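Long-range contacts in glucose-resistance amylase regulator (Weissella paramesenteroides ATCC 33313, PDB 4RK6), which probably regulates transcription by binding DNA, as a LacI-family repressor, and binds glucose between the two halves of its periplasmic-binding-protein-like sensor region: residues T223-Q228 / V240-P245; N148-M153 / E161-Y166; V13-P18 / A69-S74; I122-K127 / D278-L283. All blocks are in the same frame, centred on the assembly; numbering follows the deposited sequence.

Contact 1: residues T223-Q228 / V240-P245. With GLC (alpha-D-glucopyranose), chain C.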
loop_
_atom_site.group_PDB
_atom_site.type_symbol
_atom_site.label_atom_id
_atom_site.label_comp_id
_atom_site.label_asym_id
_atom_site.label_seq_id
_atom_site.Cartn_x
_atom_site.Cartn_y
_atom_site.Cartn_z
ATOM N N THR A 223 -8.793 -13.567 -7.891
ATOM C CA THR A 223 -7.446 -13.001 -7.716
ATOM C C THR A 223 -6.580 -13.831 -6.777
ATOM O O THR A 223 -7.084 -14.648 -6.015
ATOM C CB THR A 223 -7.434 -11.558 -7.165
ATOM O OG1 THR A 223 -7.675 -11.570 -5.753
ATOM C CG2 THR A 223 -8.435 -10.691 -7.846
ATOM N N ILE A 224 -5.282 -13.596 -6.856
ATOM C CA ILE A 224 -4.319 -14.168 -5.927
ATOM C C ILE A 224 -3.765 -13.077 -5.038
ATOM O O ILE A 224 -3.273 -12.072 -5.532
ATOM C CB ILE A 224 -3.166 -14.856 -6.663
ATOM C CG1 ILE A 224 -3.710 -16.076 -7.386
ATOM C CG2 ILE A 224 -2.071 -15.232 -5.653
ATOM C CD1 ILE A 224 -2.764 -16.668 -8.408
ATOM N N ASP A 225 -3.892 -13.298 -3.718
ATOM C CA ASP A 225 -3.252 -12.571 -2.618
ATOM C C ASP A 225 -4.271 -12.353 -1.488
ATOM O O ASP A 225 -3.991 -12.632 -0.332
ATOM C CB ASP A 225 -2.623 -11.219 -2.979
ATOM C CG ASP A 225 -1.294 -11.355 -3.694
ATOM O OD1 ASP A 225 -0.776 -12.493 -3.793
ATOM O OD2 ASP A 225 -0.799 -10.323 -4.204
ATOM N N GLY A 226 -5.424 -11.796 -1.823
ATOM C CA GLY A 226 -6.497 -11.617 -0.867
ATOM C C GLY A 226 -6.313 -10.478 0.114
ATOM O O GLY A 226 -6.816 -10.552 1.235
ATOM N N LEU A 227 -5.607 -9.435 -0.305
ATOM C CA LEU A 227 -5.421 -8.234 0.517
ATOM C C LEU A 227 -6.646 -7.294 0.441
ATOM O O LEU A 227 -7.679 -7.646 -0.156
ATOM C CB LEU A 227 -4.112 -7.554 0.160
ATOM C CG LEU A 227 -2.858 -8.410 0.445
ATOM C CD1 LEU A 227 -1.646 -7.781 -0.216
ATOM C CD2 LEU A 227 -2.650 -8.589 1.937
ATOM N N GLN A 228 -6.539 -6.116 1.077
ATOM C CA GLN A 228 -7.685 -5.223 1.262
ATOM C C GLN A 228 -8.430 -4.833 -0.016
ATOM O O GLN A 228 -9.639 -4.682 0.007
ATOM C CB GLN A 228 -7.249 -3.947 1.990
ATOM C CG GLN A 228 -8.393 -2.987 2.273
ATOM C CD GLN A 228 -7.934 -1.683 2.895
ATOM O OE1 GLN A 228 -6.876 -1.146 2.551
ATOM N NE2 GLN A 228 -8.746 -1.149 3.800
ATOM N N VAL A 240 -7.720 -16.157 -3.684
ATOM C CA VAL A 240 -6.860 -17.026 -2.861
ATOM C C VAL A 240 -6.085 -16.147 -1.912
ATOM O O VAL A 240 -5.188 -15.375 -2.302
ATOM C CB VAL A 240 -5.904 -17.926 -3.680
ATOM C CG1 VAL A 240 -4.889 -18.635 -2.768
ATOM C CG2 VAL A 240 -6.708 -18.944 -4.457
ATOM N N LYS A 241 -6.429 -16.252 -0.639
ATOM C CA LYS A 241 -5.779 -15.466 0.378
ATOM C C LYS A 241 -4.498 -16.134 0.858
ATOM O O LYS A 241 -4.539 -17.255 1.360
ATOM C CB LYS A 241 -6.689 -15.254 1.576
ATOM C CG LYS A 241 -6.133 -14.196 2.527
ATOM C CD LYS A 241 -7.128 -13.903 3.640
ATOM C CE LYS A 241 -7.003 -12.489 4.175
ATOM N NZ LYS A 241 -5.699 -12.283 4.824
ATOM N N GLN A 242 -3.384 -15.445 0.696
ATOM C CA GLN A 242 -2.111 -15.899 1.283
ATOM C C GLN A 242 -1.999 -15.398 2.709
ATOM O O GLN A 242 -2.451 -14.293 3.044
ATOM C CB GLN A 242 -0.923 -15.372 0.490
ATOM C CG GLN A 242 -0.954 -15.759 -0.980
ATOM C CD GLN A 242 0.435 -15.682 -1.605
ATOM O OE1 GLN A 242 1.372 -16.311 -1.125
ATOM N NE2 GLN A 242 0.583 -14.862 -2.628
ATOM N N ASP A 243 -1.374 -16.201 3.555
ATOM C CA ASP A 243 -1.138 -15.787 4.913
ATOM C C ASP A 243 0.228 -15.120 5.035
ATOM O O ASP A 243 1.194 -15.736 5.501
ATOM C CB ASP A 243 -1.290 -17.017 5.836
ATOM C CG ASP A 243 -1.460 -16.638 7.311
ATOM O OD1 ASP A 243 -1.206 -15.477 7.677
ATOM O OD2 ASP A 243 -1.862 -17.537 8.082
ATOM N N PHE A 244 0.328 -13.871 4.567
ATOM C CA PHE A 244 1.626 -13.193 4.498
ATOM C C PHE A 244 2.266 -13.016 5.874
ATOM O O PHE A 244 3.466 -13.186 6.026
ATOM C CB PHE A 244 1.538 -11.843 3.778
ATOM C CG PHE A 244 1.239 -11.968 2.311
ATOM C CD1 PHE A 244 2.137 -12.604 1.458
ATOM C CD2 PHE A 244 0.049 -11.478 1.781
ATOM C CE1 PHE A 244 1.855 -12.736 0.103
ATOM C CE2 PHE A 244 -0.237 -11.615 0.428
ATOM C CZ PHE A 244 0.675 -12.237 -0.408
ATOM N N PRO A 245 1.468 -12.656 6.887
ATOM C CA PRO A 245 2.128 -12.532 8.180
ATOM C C PRO A 245 2.688 -13.867 8.658
ATOM O O PRO A 245 3.781 -13.851 9.236
ATOM C CB PRO A 245 1.027 -11.994 9.117
ATOM C CG PRO A 245 -0.009 -11.410 8.187
ATOM C CD PRO A 245 0.049 -12.256 6.939
HETATM C C1 GLC C . 5.010 -11.516 -5.596
HETATM C C2 GLC C . 4.807 -12.704 -4.656
HETATM C C3 GLC C . 3.525 -13.465 -4.926
HETATM C C4 GLC C . 2.363 -12.479 -5.073
HETATM C C5 GLC C . 2.679 -11.555 -6.250
HETATM C C6 GLC C . 1.582 -10.514 -6.464
HETATM O O1 GLC C . 5.540 -12.016 -6.762
HETATM O O2 GLC C . 5.884 -13.632 -4.777
HETATM O O3 GLC C . 3.335 -14.309 -3.795
HETATM O O4 GLC C . 1.166 -13.176 -5.245
HETATM O O5 GLC C . 3.845 -10.816 -5.993
HETATM O O6 GLC C . 1.440 -9.693 -5.348
HETATM O O HOH W 1 -3.575 -11.805 2.388
#

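Contact 2: residues N148-M153 / E161-Y166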
loop_
_atom_site.group_PDB
_atom_site.type_symbol
_atom_site.label_atom_id
_atom_site.label_comp_id
_atom_site.label_asym_id
_atom_site.label_seq_id
_atom_site.Cartn_x
_atom_site.Cartn_y
_atom_site.Cartn_z
ATOM N N ASN A 148 2.131 -22.954 -14.177
ATOM C CA ASN A 148 1.167 -23.708 -13.369
ATOM C C ASN A 148 -0.260 -23.643 -13.896
ATOM O O ASN A 148 -1.001 -24.618 -13.814
ATOM C CB ASN A 148 1.224 -23.248 -11.917
ATOM C CG ASN A 148 2.463 -23.716 -11.206
ATOM O OD1 ASN A 148 3.079 -24.736 -11.566
ATOM N ND2 ASN A 148 2.852 -22.981 -10.197
ATOM N N PHE A 149 -0.637 -22.490 -14.454
ATOM C CA PHE A 149 -1.953 -22.328 -15.075
ATOM C C PHE A 149 -2.094 -23.289 -16.225
ATOM O O PHE A 149 -3.071 -24.009 -16.322
ATOM C CB PHE A 149 -2.124 -20.883 -15.542
ATOM C CG PHE A 149 -3.402 -20.620 -16.298
ATOM C CD1 PHE A 149 -4.640 -20.880 -15.722
ATOM C CD2 PHE A 149 -3.367 -20.097 -17.579
ATOM C CE1 PHE A 149 -5.822 -20.633 -16.413
ATOM C CE2 PHE A 149 -4.543 -19.816 -18.264
ATOM C CZ PHE A 149 -5.775 -20.114 -17.694
ATOM N N ILE A 150 -1.091 -23.305 -17.093
ATOM C CA ILE A 150 -1.125 -24.194 -18.235
ATOM C C ILE A 150 -1.179 -25.672 -17.806
ATOM O O ILE A 150 -2.004 -26.444 -18.322
ATOM C CB ILE A 150 0.007 -23.881 -19.233
ATOM C CG1 ILE A 150 -0.278 -22.520 -19.874
ATOM C CG2 ILE A 150 0.041 -24.955 -20.330
ATOM C CD1 ILE A 150 0.923 -21.851 -20.480
ATOM N N LYS A 151 -0.354 -26.043 -16.840
ATOM C CA LYS A 151 -0.326 -27.420 -16.313
ATOM C C LYS A 151 -1.684 -27.802 -15.739
ATOM O O LYS A 151 -2.224 -28.863 -16.040
ATOM C CB LYS A 151 0.745 -27.554 -15.239
ATOM C CG LYS A 151 0.835 -28.951 -14.605
ATOM C CD LYS A 151 1.900 -29.025 -13.518
ATOM C CE LYS A 151 2.212 -30.462 -13.105
ATOM N NZ LYS A 151 1.008 -31.326 -12.934
ATOM N N SER A 152 -2.262 -26.915 -14.932
ATOM C CA SER A 152 -3.543 -27.210 -14.306
ATOM C C SER A 152 -4.668 -27.357 -15.345
ATOM O O SER A 152 -5.497 -28.264 -15.257
ATOM C CB SER A 152 -3.903 -26.140 -13.261
ATOM O OG SER A 152 -5.140 -26.464 -12.650
HETATM N N MSE A 153 -4.695 -26.469 -16.327
HETATM C CA MSE A 153 -5.727 -26.493 -17.343
HETATM C C MSE A 153 -5.606 -27.781 -18.125
HETATM O O MSE A 153 -6.604 -28.452 -18.378
HETATM C CB MSE A 153 -5.634 -25.295 -18.281
HETATM C CG MSE A 153 -5.965 -23.958 -17.599
HETATM SE SE MSE A 153 -7.896 -23.753 -17.390
HETATM C CE MSE A 153 -8.362 -23.232 -19.230
ATOM N N GLU A 161 -6.591 -24.131 -26.951
ATOM C CA GLU A 161 -7.654 -23.218 -27.396
ATOM C C GLU A 161 -8.525 -22.663 -26.245
ATOM O O GLU A 161 -9.248 -21.702 -26.435
ATOM C CB GLU A 161 -8.569 -23.892 -28.427
ATOM C CG GLU A 161 -9.528 -24.923 -27.846
ATOM C CD GLU A 161 -10.226 -25.754 -28.909
ATOM O OE1 GLU A 161 -10.610 -25.199 -29.961
ATOM O OE2 GLU A 161 -10.402 -26.969 -28.685
ATOM N N ASN A 162 -8.464 -23.292 -25.084
ATOM C CA ASN A 162 -9.186 -22.814 -23.886
ATOM C C ASN A 162 -8.350 -21.897 -22.991
ATOM O O ASN A 162 -8.853 -21.382 -21.988
ATOM C CB ASN A 162 -9.587 -24.008 -23.039
ATOM C CG ASN A 162 -10.415 -25.016 -23.799
ATOM O OD1 ASN A 162 -10.069 -26.197 -23.856
ATOM N ND2 ASN A 162 -11.516 -24.563 -24.368
ATOM N N ILE A 163 -7.071 -21.759 -23.319
ATOM C CA ILE A 163 -6.070 -21.139 -22.443
ATOM C C ILE A 163 -5.687 -19.786 -23.015
ATOM O O ILE A 163 -5.237 -19.703 -24.157
ATOM C CB ILE A 163 -4.817 -22.044 -22.327
ATOM C CG1 ILE A 163 -5.177 -23.319 -21.559
ATOM C CG2 ILE A 163 -3.669 -21.288 -21.671
ATOM C CD1 ILE A 163 -4.120 -24.391 -21.639
ATOM N N PHE A 164 -5.889 -18.721 -22.237
ATOM C CA PHE A 164 -5.557 -17.358 -22.676
ATOM C C PHE A 164 -4.630 -16.681 -21.682
ATOM O O PHE A 164 -4.726 -16.924 -20.502
ATOM C CB PHE A 164 -6.837 -16.534 -22.859
ATOM C CG PHE A 164 -7.793 -17.125 -23.845
ATOM C CD1 PHE A 164 -8.636 -18.171 -23.469
ATOM C CD2 PHE A 164 -7.826 -16.671 -25.152
ATOM C CE1 PHE A 164 -9.516 -18.735 -24.383
ATOM C CE2 PHE A 164 -8.700 -17.231 -26.066
ATOM C CZ PHE A 164 -9.533 -18.262 -25.684
ATOM N N LEU A 165 -3.716 -15.855 -22.180
ATOM C CA LEU A 165 -2.717 -15.192 -21.360
ATOM C C LEU A 165 -2.658 -13.713 -21.688
ATOM O O LEU A 165 -2.773 -13.339 -22.847
ATOM C CB LEU A 165 -1.330 -15.767 -21.634
ATOM C CG LEU A 165 -1.142 -17.254 -21.402
ATOM C CD1 LEU A 165 0.204 -17.720 -21.934
ATOM C CD2 LEU A 165 -1.277 -17.588 -19.926
ATOM N N TYR A 166 -2.444 -12.871 -20.685
ATOM C CA TYR A 166 -2.116 -11.469 -20.948
ATOM C C TYR A 166 -1.344 -10.839 -19.838
ATOM O O TYR A 166 -1.742 -10.937 -18.683
ATOM C CB TYR A 166 -3.372 -10.620 -21.160
ATOM C CG TYR A 166 -3.067 -9.178 -21.509
ATOM C CD1 TYR A 166 -2.828 -8.233 -20.513
ATOM C CD2 TYR A 166 -2.956 -8.767 -22.846
ATOM C CE1 TYR A 166 -2.528 -6.926 -20.822
ATOM C CE2 TYR A 166 -2.661 -7.445 -23.167
ATOM C CZ TYR A 166 -2.444 -6.535 -22.142
ATOM O OH TYR A 166 -2.152 -5.228 -22.386
#

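Contact 3: residues V13-P18 / A69-S74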
loop_
_atom_site.group_PDB
_atom_site.type_symbol
_atom_site.label_atom_id
_atom_site.label_comp_id
_atom_site.label_asym_id
_atom_site.label_seq_id
_atom_site.Cartn_x
_atom_site.Cartn_y
_atom_site.Cartn_z
ATOM N N VAL A 13 18.327 -8.272 12.043
ATOM C CA VAL A 13 18.054 -8.945 10.759
ATOM C C VAL A 13 17.641 -7.925 9.712
ATOM O O VAL A 13 17.063 -6.879 10.026
ATOM C CB VAL A 13 16.988 -10.062 10.857
ATOM C CG1 VAL A 13 17.465 -11.136 11.834
ATOM C CG2 VAL A 13 15.623 -9.517 11.223
ATOM N N GLY A 14 17.943 -8.226 8.456
ATOM C CA GLY A 14 17.614 -7.324 7.358
ATOM C C GLY A 14 16.558 -7.914 6.469
ATOM O O GLY A 14 16.419 -9.134 6.370
ATOM N N VAL A 15 15.789 -7.057 5.816
ATOM C CA VAL A 15 14.795 -7.508 4.844
ATOM C C VAL A 15 15.007 -6.673 3.606
ATOM O O VAL A 15 15.146 -5.465 3.712
ATOM C CB VAL A 15 13.351 -7.310 5.334
ATOM C CG1 VAL A 15 12.355 -7.943 4.369
ATOM C CG2 VAL A 15 13.179 -7.890 6.716
ATOM N N VAL A 16 15.070 -7.332 2.459
ATOM C CA VAL A 16 15.314 -6.660 1.185
ATOM C C VAL A 16 13.997 -6.708 0.429
ATOM O O VAL A 16 13.469 -7.773 0.121
ATOM C CB VAL A 16 16.462 -7.315 0.377
ATOM C CG1 VAL A 16 16.662 -6.610 -0.966
ATOM C CG2 VAL A 16 17.762 -7.267 1.150
ATOM N N VAL A 17 13.468 -5.519 0.153
ATOM C CA VAL A 17 12.179 -5.334 -0.513
ATOM C C VAL A 17 12.416 -4.685 -1.888
ATOM O O VAL A 17 13.204 -3.751 -2.001
ATOM C CB VAL A 17 11.277 -4.401 0.317
ATOM C CG1 VAL A 17 9.886 -4.272 -0.290
ATOM C CG2 VAL A 17 11.192 -4.902 1.759
ATOM N N PRO A 18 11.760 -5.195 -2.928
ATOM C CA PRO A 18 11.890 -4.519 -4.231
ATOM C C PRO A 18 11.253 -3.127 -4.225
ATOM O O PRO A 18 10.255 -2.899 -3.533
ATOM C CB PRO A 18 11.151 -5.446 -5.202
ATOM C CG PRO A 18 10.265 -6.298 -4.368
ATOM C CD PRO A 18 10.795 -6.311 -2.960
ATOM N N ALA A 69 20.866 -12.271 9.616
ATOM C CA ALA A 69 20.044 -12.909 8.599
ATOM C C ALA A 69 19.517 -11.860 7.681
ATOM O O ALA A 69 19.339 -10.717 8.087
ATOM C CB ALA A 69 18.886 -13.671 9.221
ATOM N N VAL A 70 19.239 -12.264 6.444
ATOM C CA VAL A 70 18.656 -11.383 5.449
ATOM C C VAL A 70 17.518 -12.134 4.838
ATOM O O VAL A 70 17.691 -13.246 4.369
ATOM C CB VAL A 70 19.665 -10.993 4.353
ATOM C CG1 VAL A 70 18.975 -10.189 3.253
ATOM C CG2 VAL A 70 20.817 -10.214 4.964
ATOM N N PHE A 71 16.348 -11.515 4.853
ATOM C CA PHE A 71 15.163 -12.063 4.282
ATOM C C PHE A 71 14.931 -11.420 2.937
ATOM O O PHE A 71 14.883 -10.202 2.844
ATOM C CB PHE A 71 13.987 -11.839 5.220
ATOM C CG PHE A 71 14.163 -12.565 6.521
ATOM C CD1 PHE A 71 14.023 -13.947 6.562
ATOM C CD2 PHE A 71 14.595 -11.910 7.652
ATOM C CE1 PHE A 71 14.242 -14.647 7.736
ATOM C CE2 PHE A 71 14.807 -12.602 8.829
ATOM C CZ PHE A 71 14.635 -13.974 8.868
HETATM N N MSE A 72 14.791 -12.249 1.908
HETATM C CA MSE A 72 14.598 -11.778 0.532
HETATM C C MSE A 72 13.168 -11.972 0.099
HETATM O O MSE A 72 12.652 -13.075 0.173
HETATM C CB MSE A 72 15.493 -12.610 -0.385
HETATM C CG MSE A 72 16.921 -12.619 0.123
HETATM SE SE MSE A 72 17.769 -10.883 -0.275
HETATM C CE MSE A 72 19.613 -11.396 0.171
ATOM N N LEU A 73 12.517 -10.909 -0.382
ATOM C CA LEU A 73 11.125 -11.001 -0.856
ATOM C C LEU A 73 11.018 -11.046 -2.383
ATOM O O LEU A 73 10.044 -11.571 -2.909
ATOM C CB LEU A 73 10.311 -9.812 -0.367
ATOM C CG LEU A 73 10.363 -9.395 1.097
ATOM C CD1 LEU A 73 9.080 -8.657 1.452
ATOM C CD2 LEU A 73 10.567 -10.569 2.036
ATOM N N SER A 74 12.010 -10.480 -3.071
ATOM C CA SER A 74 11.992 -10.370 -4.531
ATOM C C SER A 74 12.271 -11.719 -5.185
ATOM O O SER A 74 12.713 -12.668 -4.525
ATOM C CB SER A 74 13.037 -9.350 -5.018
ATOM O OG SER A 74 12.973 -8.121 -4.312
HETATM O O HOH W 2 13.703 -9.035 -1.976
#

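Contact 4: residues I122-K127 / D278-L283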
loop_
_atom_site.group_PDB
_atom_site.type_symbol
_atom_site.label_atom_id
_atom_site.label_comp_id
_atom_site.label_asym_id
_atom_site.label_seq_id
_atom_site.Cartn_x
_atom_site.Cartn_y
_atom_site.Cartn_z
ATOM N N ILE A 122 -13.633 -24.386 -13.088
ATOM C CA ILE A 122 -14.178 -25.480 -13.911
ATOM C C ILE A 122 -15.428 -26.089 -13.254
ATOM O O ILE A 122 -16.417 -26.370 -13.930
ATOM C CB ILE A 122 -13.099 -26.550 -14.193
ATOM C CG1 ILE A 122 -12.057 -25.961 -15.160
ATOM C CG2 ILE A 122 -13.705 -27.848 -14.741
ATOM C CD1 ILE A 122 -10.832 -26.834 -15.283
ATOM N N ASP A 123 -15.397 -26.274 -11.944
ATOM C CA ASP A 123 -16.590 -26.711 -11.184
ATOM C C ASP A 123 -17.774 -25.736 -11.363
ATOM O O ASP A 123 -18.931 -26.146 -11.356
ATOM C CB ASP A 123 -16.270 -26.850 -9.692
ATOM C CG ASP A 123 -15.489 -28.116 -9.350
ATOM O OD1 ASP A 123 -15.275 -28.963 -10.231
ATOM O OD2 ASP A 123 -15.076 -28.251 -8.180
HETATM N N MSE A 124 -17.470 -24.447 -11.527
HETATM C CA MSE A 124 -18.491 -23.421 -11.725
HETATM C C MSE A 124 -18.883 -23.285 -13.182
HETATM O O MSE A 124 -19.658 -22.399 -13.525
HETATM C CB MSE A 124 -17.978 -22.086 -11.178
HETATM C CG MSE A 124 -17.786 -22.045 -9.670
HETATM SE SE MSE A 124 -19.461 -22.260 -8.660
HETATM C CE MSE A 124 -20.005 -20.362 -8.753
ATOM N N GLY A 125 -18.338 -24.142 -14.056
ATOM C CA GLY A 125 -18.791 -24.267 -15.449
ATOM C C GLY A 125 -17.987 -23.517 -16.491
ATOM O O GLY A 125 -18.397 -23.438 -17.671
ATOM N N HIS A 126 -16.854 -22.950 -16.077
ATOM C CA HIS A 126 -15.969 -22.234 -16.983
ATOM C C HIS A 126 -15.018 -23.211 -17.664
ATOM O O HIS A 126 -14.577 -24.183 -17.052
ATOM C CB HIS A 126 -15.185 -21.166 -16.232
ATOM C CG HIS A 126 -16.068 -20.125 -15.628
ATOM N ND1 HIS A 126 -16.406 -18.969 -16.295
ATOM C CD2 HIS A 126 -16.736 -20.094 -14.452
ATOM C CE1 HIS A 126 -17.258 -18.276 -15.561
ATOM N NE2 HIS A 126 -17.451 -18.923 -14.425
ATOM N N LYS A 127 -14.758 -22.940 -18.939
ATOM C CA LYS A 127 -13.821 -23.713 -19.764
ATOM C C LYS A 127 -12.772 -22.833 -20.425
ATOM O O LYS A 127 -11.588 -23.173 -20.464
ATOM C CB LYS A 127 -14.592 -24.486 -20.843
ATOM C CG LYS A 127 -15.073 -25.864 -20.387
ATOM C CD LYS A 127 -15.917 -26.601 -21.424
ATOM C CE LYS A 127 -15.114 -27.055 -22.639
ATOM N NZ LYS A 127 -15.197 -26.104 -23.784
ATOM N N ASP A 278 -18.013 -12.267 -4.449
ATOM C CA ASP A 278 -19.097 -11.880 -5.360
ATOM C C ASP A 278 -18.712 -11.762 -6.836
ATOM O O ASP A 278 -19.499 -11.293 -7.649
ATOM C CB ASP A 278 -19.716 -10.562 -4.868
ATOM C CG ASP A 278 -20.352 -10.701 -3.500
ATOM O OD1 ASP A 278 -20.997 -11.731 -3.244
ATOM O OD2 ASP A 278 -20.210 -9.790 -2.676
ATOM N N SER A 279 -17.536 -12.246 -7.203
ATOM C CA SER A 279 -17.022 -12.009 -8.548
ATOM C C SER A 279 -16.990 -13.228 -9.460
ATOM O O SER A 279 -16.353 -13.172 -10.511
ATOM C CB SER A 279 -15.621 -11.373 -8.475
ATOM O OG SER A 279 -14.672 -12.255 -7.913
ATOM N N VAL A 280 -17.680 -14.315 -9.080
ATOM C CA VAL A 280 -17.746 -15.500 -9.936
ATOM C C VAL A 280 -19.180 -15.956 -10.168
ATOM O O VAL A 280 -19.953 -16.095 -9.236
ATOM C CB VAL A 280 -16.924 -16.678 -9.342
ATOM C CG1 VAL A 280 -17.008 -17.888 -10.251
ATOM C CG2 VAL A 280 -15.465 -16.249 -9.150
ATOM N N LEU A 281 -19.496 -16.232 -11.422
ATOM C CA LEU A 281 -20.811 -16.727 -11.829
ATOM C C LEU A 281 -20.712 -18.216 -12.161
ATOM O O LEU A 281 -19.739 -18.660 -12.776
ATOM C CB LEU A 281 -21.262 -15.954 -13.071
ATOM C CG LEU A 281 -22.749 -15.999 -13.442
ATOM C CD1 LEU A 281 -23.556 -15.158 -12.468
ATOM C CD2 LEU A 281 -22.964 -15.523 -14.878
ATOM N N ASN A 282 -21.709 -18.979 -11.727
ATOM C CA ASN A 282 -21.869 -20.364 -12.161
ATOM C C ASN A 282 -22.556 -20.376 -13.534
ATOM O O ASN A 282 -23.680 -19.882 -13.669
ATOM C CB ASN A 282 -22.698 -21.145 -11.141
ATOM C CG ASN A 282 -22.811 -22.624 -11.491
ATOM O OD1 ASN A 282 -23.523 -22.993 -12.400
ATOM N ND2 ASN A 282 -22.080 -23.465 -10.783
ATOM N N LEU A 283 -21.889 -20.947 -14.530
ATOM C CA LEU A 283 -22.450 -21.046 -15.890
ATOM C C LEU A 283 -23.289 -22.298 -16.170
ATOM O O LEU A 283 -23.884 -22.399 -17.248
ATOM C CB LEU A 283 -21.342 -21.004 -16.912
ATOM C CG LEU A 283 -20.372 -19.840 -16.847
ATOM C CD1 LEU A 283 -19.406 -19.989 -18.009
ATOM C CD2 LEU A 283 -21.109 -18.511 -16.872
#

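Contact 1: residues T223-Q228 / V240-P245
Asp225 OD1 is gripped by two donors: it takes a hydrogen bond of 2.5 Å from O4 of the glucose and one of 3.0 Å from Gln242 NE2. The other carboxylate oxygen, Asp225 OD2, accepts from the sugar O6 at 2.6 Å, so the carboxylate spans two hydroxyls of the ligand. Gln242 NE2 spends its second N-H on the glucose O3 in a nearly straight bond (175° at the hydrogen), while Ser108 takes up Gln242 OE1 and so helps to fix which way the amide is turned. Amide and carboxylate lie side by side with their planes 41° apart. Both sit where a parallel strand pair (bridges Ile224-Val240 and Asp225-Lys241) gives way to loops, where the periplasmic-binding-protein fold commonly binds its sugar; Thr22, Thr96 and Arg145 also hydrogen-bond the glucose. Behind the pocket, Val240 N donates to Thr223 O and Asp225 N to Val240 O at 2.8 Å, and Gln242 N reaches Asp225 O at 3.1 Å from above the carbonyl plane. Gly226 fits close over Lys241, with a positive phi of 76°. Phe244 turns its ring edge to Asp225 OD1, to the sugar O3 and to Leu227, whose CD2 lies 4.0 Å from Phe244 CD2. A water lies within hydrogen-bonding distance of Asp225 O and Gln242 O and accepts from Lys241 NZ at 3.3 Å.

Contact 2: residues N148-M153 / E161-Y166
Ile163 packs against Phe149, Ile150 and Met153, and apolar contacts of this kind carry most of the interface. With CG1 beside the backbone N (chi1 -68°), the CG2 branch of Ile163 stands anti to it and touches both Phe149 CE2 at 3.8 Å and Ile150 CG1 at 4.0 Å. The other branch runs past Met153 in the opposite sense, bringing Ile163 CD1 to 3.8 Å from Met153 CB. Further along the strand, Leu165 CD2 meets the edge of the Phe149 ring at CD2, 4.0 Å away, and Ile150 CD1 approaches Leu165 CD1 more loosely. Helix 144-155 thus lays one side on strand 163-166, the two running nearly antiparallel (170° between their segment axes), as expected for the helix and second strand of a beta-alpha-beta unit that starts with strand 129-132. Phe149 and Met153 also reach back to Ile129 of that first strand.

Contacts with backbone oxygens form a smaller group. The selenomethionine Met153 is bent at chi2 and chi3, which brings its methyl CE to 3.4 Å from Asn162 O, and Phe149 CE2 comes to 3.7 Å from Phe164 O. Within the helix, Met153 CG packs over one face of the Phe149 ring. Asn162 ND2 bonds to Asn128, beyond this interface. With neither hydrogen bond nor charge pair between them, what holds helix and strand together across this contact is mainly the fit of branched and aromatic side chains.

Contact 3: residues V13-P18 / A69-S74
Two neighbouring parallel strands of the sheet, 12-18 and 69-72, pair here, starting with a bond of 2.9 Å from Gly14 N to Ala69 O. Phe71 N then donates to Gly14 O at 2.8 Å and Val16 N to Phe71 O, the alternation of a regular parallel pair; a weak bond from Leu73 N to Val16 O follows where the second strand has ended. Helices 24-39 and 244-257 cover the face bearing Val15 and Phe71, in the alpha/beta layering of periplasmic-binding-protein folds. On that face, Phe71 CG lies beside its backbone N (chi1 -64°), and the ring turns its edge to Val13, with CE2 3.9 Å from Val13 CB. Val15 CG1 rests against Leu73 CD2 at the same distance. On the opposite face, which carries Val16 and Val70, Val16 CG2 packs on Val70 CG1 at 3.8 Å; Met72, in one of its two conformers, also approaches Val16 there.

Contact 4: residues I122-K127 / D278-L283
Met124 and Asn282 pack together where helix 110-123 ends in a Schellman motif, against the C-terminal tail that follows strand 267-275. The selenomethionine side chain of Met124 crosses that of Asn282 at about a right angle: its selenium lies 3.6 Å from Asn282 ND2 and its methyl CE 3.7 Å from Asn282 CB. Asn282 OD1 accepts a hydrogen bond from Asn284 N. Bends at chi2 and chi3 bring the Met124 methyl back over the tail. The carbonyl of Met124 takes one of the two hydrogen bonds between the segments, from Leu283 N at 2.8 Å, almost on line with its C=O; Asn282 CA adds a C-H contact to the same oxygen.

Gly125 comes next, with a positive phi of 98° and its N bonded back to Ile122 O. Lacking a side chain, it lets Leu283 lie close, and Leu283 CD1 approaches Gly125 O to 3.6 Å.

His126 is held at both ring nitrogens. NE2 donates to Leu281 O at 2.8 Å, with the oxygen tilted 20° from the ring plane, and ND1 is hydrogen-bonded to Thr191. These two bonds should fix the rotation of the imidazole and the way round it sits. One ring face is then presented to Leu283 in a CH-pi contact, with Leu283 CD1 standing 3.9 Å from the ring centroid and offset toward the rim near His126 ND1.

In the fold
Contacts 1 and 3 are buried, contact 2 is partly so, and contact 4 lies at the surface. The first three reach the same sheet: contacts 1 and 3 each join parallel neighbours through backbone bonds, but contact 1 adds polar side chains for the sugar, whereas contact 3 is lined mainly by hydrocarbon. Contact 2 instead sets a helix on an outermost strand through apolar side chains. Contact 4 mixes backbone and imidazole bonds with exposed packing, and meets contact 2 where Met153 CE touches Lys127 O. Those two lie on one side of the chain's centre and contact 3 on the other, about 32 Å from contact 2 and about 38 Å from contact 4, centre to centre.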